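Local coordinates for protein mitogen (Streptococcus dysgalactiae, PDB 2J4X) that acts as a zinc-binding bacterial superantigen, a mitogen that probably stimulates T cells by bridging MHC class II molecules and T-cell receptors, at residues Ile128-Lys133 with Ser200-Tyr205; Gln138-Arg143 with Ile194-Val199. One frame throughout, in Å; residues are numbered along the deposited sequence.

Interaction 1. Residues Ile128-Lys133 with Ser200-Tyr205. With ZN (zinc ion), chain B.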
# COMPACT_ATOMS: atom_id res chain seq x y z
N ILE A 128 -1.27 -11.76 5.97
CA ILE A 128 -0.82 -10.39 6.28
C ILE A 128 -1.63 -10.03 7.50
O ILE A 128 -2.85 -10.17 7.52
CB ILE A 128 -1.15 -9.35 5.16
CG1 ILE A 128 -0.49 -9.74 3.83
CG2 ILE A 128 -0.62 -7.97 5.57
CD1 ILE A 128 -0.86 -8.80 2.65
N THR A 129 -0.94 -9.57 8.53
CA THR A 129 -1.59 -9.19 9.77
C THR A 129 -1.81 -7.68 9.92
O THR A 129 -0.92 -6.88 9.64
CB THR A 129 -0.78 -9.73 10.99
OG1 THR A 129 -0.82 -11.17 11.02
CG2 THR A 129 -1.35 -9.19 12.30
N PHE A 130 -3.03 -7.32 10.35
CA PHE A 130 -3.45 -5.92 10.61
C PHE A 130 -4.02 -5.80 12.03
O PHE A 130 -4.60 -6.75 12.57
CB PHE A 130 -4.53 -5.47 9.62
CG PHE A 130 -4.15 -5.64 8.19
CD1 PHE A 130 -4.43 -6.82 7.52
CD2 PHE A 130 -3.51 -4.62 7.50
CE1 PHE A 130 -4.07 -6.99 6.18
CE2 PHE A 130 -3.15 -4.78 6.17
CZ PHE A 130 -3.43 -5.97 5.51
N GLN A 131 -3.84 -4.64 12.64
CA GLN A 131 -4.35 -4.45 13.99
C GLN A 131 -5.34 -3.30 14.15
O GLN A 131 -5.70 -2.95 15.29
CB GLN A 131 -3.19 -4.29 14.97
CG GLN A 131 -2.28 -3.16 14.66
CD GLN A 131 -1.03 -3.21 15.50
OE1 GLN A 131 -1.03 -2.85 16.68
NE2 GLN A 131 0.06 -3.67 14.88
N ASN A 132 -5.79 -2.72 13.02
CA ASN A 132 -6.79 -1.64 12.97
C ASN A 132 -7.91 -2.04 12.04
O ASN A 132 -7.68 -2.72 11.03
CB ASN A 132 -6.17 -0.34 12.50
CG ASN A 132 -5.28 0.26 13.54
OD1 ASN A 132 -5.74 0.55 14.64
ND2 ASN A 132 -3.99 0.45 13.21
N LYS A 133 -9.13 -1.64 12.37
CA LYS A 133 -10.31 -1.97 11.58
C LYS A 133 -10.21 -1.30 10.22
O LYS A 133 -10.70 -1.82 9.21
CB LYS A 133 -11.56 -1.49 12.30
CG LYS A 133 -12.86 -1.81 11.59
CD LYS A 133 -14.04 -1.37 12.41
CE LYS A 133 -15.23 -2.22 12.08
NZ LYS A 133 -14.90 -3.66 12.34
N SER A 200 -12.63 -10.82 3.58
CA SER A 200 -12.50 -12.22 3.88
C SER A 200 -11.04 -12.63 3.65
O SER A 200 -10.37 -13.08 4.57
CB SER A 200 -13.42 -13.05 3.01
OG SER A 200 -13.23 -14.43 3.30
N HIS A 201 -10.54 -12.44 2.43
CA HIS A 201 -9.16 -12.81 2.12
C HIS A 201 -8.64 -12.04 0.93
O HIS A 201 -9.36 -11.23 0.35
CB HIS A 201 -9.06 -14.29 1.80
CG HIS A 201 -9.98 -14.74 0.71
ND1 HIS A 201 -11.33 -14.96 0.92
CD2 HIS A 201 -9.76 -15.00 -0.60
CE1 HIS A 201 -11.90 -15.34 -0.21
NE2 HIS A 201 -10.97 -15.37 -1.15
N PHE A 202 -7.37 -12.28 0.57
CA PHE A 202 -6.75 -11.63 -0.59
C PHE A 202 -6.46 -12.71 -1.63
O PHE A 202 -6.01 -13.79 -1.28
CB PHE A 202 -5.43 -10.95 -0.20
CG PHE A 202 -5.58 -9.85 0.81
CD1 PHE A 202 -4.60 -9.65 1.78
CD2 PHE A 202 -6.71 -9.02 0.80
CE1 PHE A 202 -4.75 -8.65 2.75
CE2 PHE A 202 -6.86 -8.02 1.75
CZ PHE A 202 -5.88 -7.83 2.73
N ASP A 203 -6.73 -12.40 -2.90
CA ASP A 203 -6.48 -13.33 -4.01
C ASP A 203 -5.46 -12.77 -4.98
O ASP A 203 -5.61 -11.66 -5.48
CB ASP A 203 -7.76 -13.63 -4.78
CG ASP A 203 -8.71 -14.53 -4.01
OD1 ASP A 203 -8.28 -15.60 -3.51
OD2 ASP A 203 -9.90 -14.15 -3.93
N VAL A 204 -4.43 -13.55 -5.27
CA VAL A 204 -3.38 -13.12 -6.18
C VAL A 204 -3.48 -13.96 -7.46
O VAL A 204 -3.46 -15.18 -7.39
CB VAL A 204 -2.01 -13.32 -5.54
CG1 VAL A 204 -0.94 -12.79 -6.46
CG2 VAL A 204 -1.97 -12.62 -4.19
N TYR A 205 -3.60 -13.31 -8.62
CA TYR A 205 -3.72 -14.01 -9.91
C TYR A 205 -2.53 -13.82 -10.81
O TYR A 205 -2.51 -12.91 -11.64
CB TYR A 205 -4.97 -13.57 -10.65
CG TYR A 205 -6.21 -13.88 -9.88
CD1 TYR A 205 -6.78 -12.94 -9.02
CD2 TYR A 205 -6.77 -15.15 -9.95
CE1 TYR A 205 -7.89 -13.26 -8.24
CE2 TYR A 205 -7.87 -15.48 -9.18
CZ TYR A 205 -8.43 -14.54 -8.33
OH TYR A 205 -9.52 -14.91 -7.59
ZN ZN B . -11.56 -15.37 -3.17
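Phe-202 reaches past the intervening strand 104-114 to meet Ile-128 and Phe-130 on the inner face of the beta-grasp sheet. The two strands are too far apart for backbone pairing: the nearest CA atoms, of Ile-128 and Phe-202, are 9.2 Å apart. The bond to CB leads toward strand 126-132, and CG stands anti to the carbonyl carbon (chi1 -62°), directing the ring over strand 104-114. Phe-202 CD1 lies 3.9 Å from Ile-128 CD1, which comes in obliquely. CE1 touches both neighbours, the Ile-128 methyl and, at 3.9 Å, Phe-130 CE1. At the tip, CZ is 4.0 Å from Phe-130 CE1. The two phenyl groups approach from opposite directions and meet edge to edge with their planes nearly perpendicular; Ile-128 crosses Phe-202 at about a right angle. Ile-140 of helix 137-150 and Met-196 also pack on Phe-202, adding to a buried apolar cluster.

On the opposite face of strand 199-206, the residues flanking Phe-202 bind zinc together with His-171. In related superantigens, zinc on this domain bridges to the MHC class II beta chain, as it probably does here. Ser-200 and His-201 form a classic beta bulge opposite His-171. Ser-200 OG accepts from His-201 ND1 nearly in the imidazole plane (3.1 Å, 164°), helping to fix the ring's rotation. His-201 NE2 coordinates the zinc ion at 2.1 Å, and Asp-203 OD2 at 2.2 Å.

Interaction 2. Residues Gln138-Arg143 with Ile194-Val199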
# COMPACT_ATOMS: atom_id res chain seq x y z
N GLN A 138 -3.37 1.58 0.24
CA GLN A 138 -1.96 1.69 -0.07
C GLN A 138 -1.13 0.73 0.78
O GLN A 138 -0.19 0.10 0.26
CB GLN A 138 -1.44 3.11 0.15
CG GLN A 138 0.08 3.15 -0.00
CD GLN A 138 0.68 4.53 0.14
OE1 GLN A 138 1.87 4.73 -0.09
NE2 GLN A 138 -0.15 5.50 0.51
N GLU A 139 -1.47 0.63 2.07
CA GLU A 139 -0.76 -0.26 2.99
C GLU A 139 -0.90 -1.72 2.58
O GLU A 139 0.09 -2.45 2.52
CB GLU A 139 -1.27 -0.12 4.43
CG GLU A 139 -0.56 -1.11 5.38
CD GLU A 139 -1.05 -1.07 6.81
OE1 GLU A 139 -1.51 -0.01 7.27
OE2 GLU A 139 -0.94 -2.10 7.48
N ILE A 140 -2.13 -2.17 2.33
CA ILE A 140 -2.39 -3.54 1.88
C ILE A 140 -1.63 -3.80 0.57
O ILE A 140 -0.91 -4.79 0.45
CB ILE A 140 -3.88 -3.77 1.57
CG1 ILE A 140 -4.71 -3.56 2.84
CG2 ILE A 140 -4.08 -5.17 1.01
CD1 ILE A 140 -6.20 -3.72 2.61
N ASP A 141 -1.78 -2.91 -0.41
CA ASP A 141 -1.15 -3.08 -1.72
C ASP A 141 0.36 -3.19 -1.64
O ASP A 141 0.96 -4.10 -2.22
CB ASP A 141 -1.57 -1.93 -2.65
CG ASP A 141 -1.26 -2.21 -4.12
OD1 ASP A 141 -1.39 -3.38 -4.54
OD2 ASP A 141 -0.90 -1.28 -4.86
N VAL A 142 0.98 -2.26 -0.91
CA VAL A 142 2.42 -2.25 -0.73
C VAL A 142 2.96 -3.46 0.04
O VAL A 142 3.97 -4.03 -0.33
CB VAL A 142 2.88 -0.95 0.00
CG1 VAL A 142 4.34 -1.08 0.47
CG2 VAL A 142 2.67 0.27 -0.93
N ARG A 143 2.30 -3.85 1.12
CA ARG A 143 2.76 -5.01 1.86
C ARG A 143 2.55 -6.30 1.03
O ARG A 143 3.38 -7.24 1.06
CB ARG A 143 2.01 -5.10 3.20
CG ARG A 143 2.29 -3.93 4.14
CD ARG A 143 1.49 -4.05 5.44
NE ARG A 143 1.84 -5.25 6.20
CZ ARG A 143 1.20 -5.65 7.30
NH1 ARG A 143 0.18 -4.96 7.76
NH2 ARG A 143 1.58 -6.75 7.94
N ILE A 194 -9.63 0.66 3.68
CA ILE A 194 -10.37 -0.58 3.61
C ILE A 194 -10.88 -0.93 5.00
O ILE A 194 -10.17 -0.76 5.97
CB ILE A 194 -9.45 -1.74 3.09
CG1 ILE A 194 -8.82 -1.34 1.76
CG2 ILE A 194 -10.26 -3.05 2.90
CD1 ILE A 194 -9.80 -1.19 0.60
N ASP A 195 -12.12 -1.39 5.09
CA ASP A 195 -12.68 -1.79 6.39
C ASP A 195 -12.27 -3.24 6.51
O ASP A 195 -12.83 -4.10 5.83
CB ASP A 195 -14.21 -1.72 6.37
CG ASP A 195 -14.84 -1.95 7.75
OD1 ASP A 195 -14.26 -2.71 8.57
OD2 ASP A 195 -15.93 -1.38 8.00
N MET A 196 -11.29 -3.52 7.36
CA MET A 196 -10.81 -4.88 7.45
C MET A 196 -11.83 -5.92 7.91
O MET A 196 -11.70 -7.11 7.56
CB MET A 196 -9.54 -4.93 8.32
CG MET A 196 -8.34 -4.15 7.74
SD MET A 196 -7.98 -4.54 6.00
CE MET A 196 -7.49 -6.23 6.11
N SER A 197 -12.84 -5.48 8.65
CA SER A 197 -13.87 -6.41 9.15
C SER A 197 -14.75 -6.98 8.04
O SER A 197 -15.34 -8.04 8.21
CB SER A 197 -14.76 -5.74 10.23
OG SER A 197 -15.54 -4.67 9.70
N LYS A 198 -14.81 -6.31 6.89
CA LYS A 198 -15.61 -6.79 5.77
C LYS A 198 -14.79 -7.62 4.76
O LYS A 198 -15.33 -8.15 3.79
CB LYS A 198 -16.26 -5.61 5.07
CG LYS A 198 -17.12 -4.79 5.99
CD LYS A 198 -17.58 -3.55 5.28
CE LYS A 198 -18.11 -2.51 6.24
NZ LYS A 198 -18.26 -1.17 5.58
N VAL A 199 -13.49 -7.73 5.01
CA VAL A 199 -12.56 -8.47 4.16
C VAL A 199 -12.47 -9.93 4.55
O VAL A 199 -12.24 -10.26 5.72
CB VAL A 199 -11.12 -7.85 4.21
CG1 VAL A 199 -10.12 -8.77 3.53
CG2 VAL A 199 -11.10 -6.48 3.52
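Ile-140 and Ile-194 meet where helix 137-150 of the beta-grasp domain packs on the end of strand 193-195 and the 3-10 turn 196-198. The contact is wholly apolar and is carried by the Ile-140 CD1 methyl, which lies 3.6 Å from Ile-194 CG1 and 3.9 Å from Met-196 SD. An extended chain (chi2 178°) pushes that methyl outward from the helix, and the two isoleucine side chains cross at about a right angle. Bends at chi2 and chi3 of Met-196 accompany the placing of its sulfur.

The polar bonds among these residues stay within one segment or the other. Arg-143 NH1 and Glu-139 OE2 form a salt bridge of 3.1 Å; the acceptor uses its anti lone pair and lies near the guanidinium plane. Arg-143 NH1 also bonds to Thr-129 O. Asp-195 OD1 takes two bonds from one face of its carboxylate: Ser-197 OG at 2.6 Å, and Ser-197 N at 3.1 Å, which makes an Asx turn. Lys-198 NZ pairs with Asp-195 OD2.

Trp-168 of strand 166-172 and Phe-130 of strand 126-132 pack on Ile-140, Ile-170 lies against Ile-194, and Met-196 rests on Ile-109 of strand 104-114, so the helix is seated on the sheet.

How the interactions relate
After the N-terminal OB-fold domain and strand 104-114, the chain runs through strand 126-132, the first half of interaction 1, then the short strand 134-136 and helix 137-150, the first half of interaction 2. Strands 166-172 and 177-181 follow before strand 193-195 pairs with 134-136, and residues 194-199 meet the helix and close the inner loop. Strand 199-206 comes directly after and closes the outer one, so interaction 2 nests inside interaction 1. Their centres are 6 Å apart, and they touch: Lys-133 O probably accepts a hydrogen bond from Met-196 N, and Phe-130 packs on Met-196. Together they join helix, sheet and the short strand pair in one beta-grasp core.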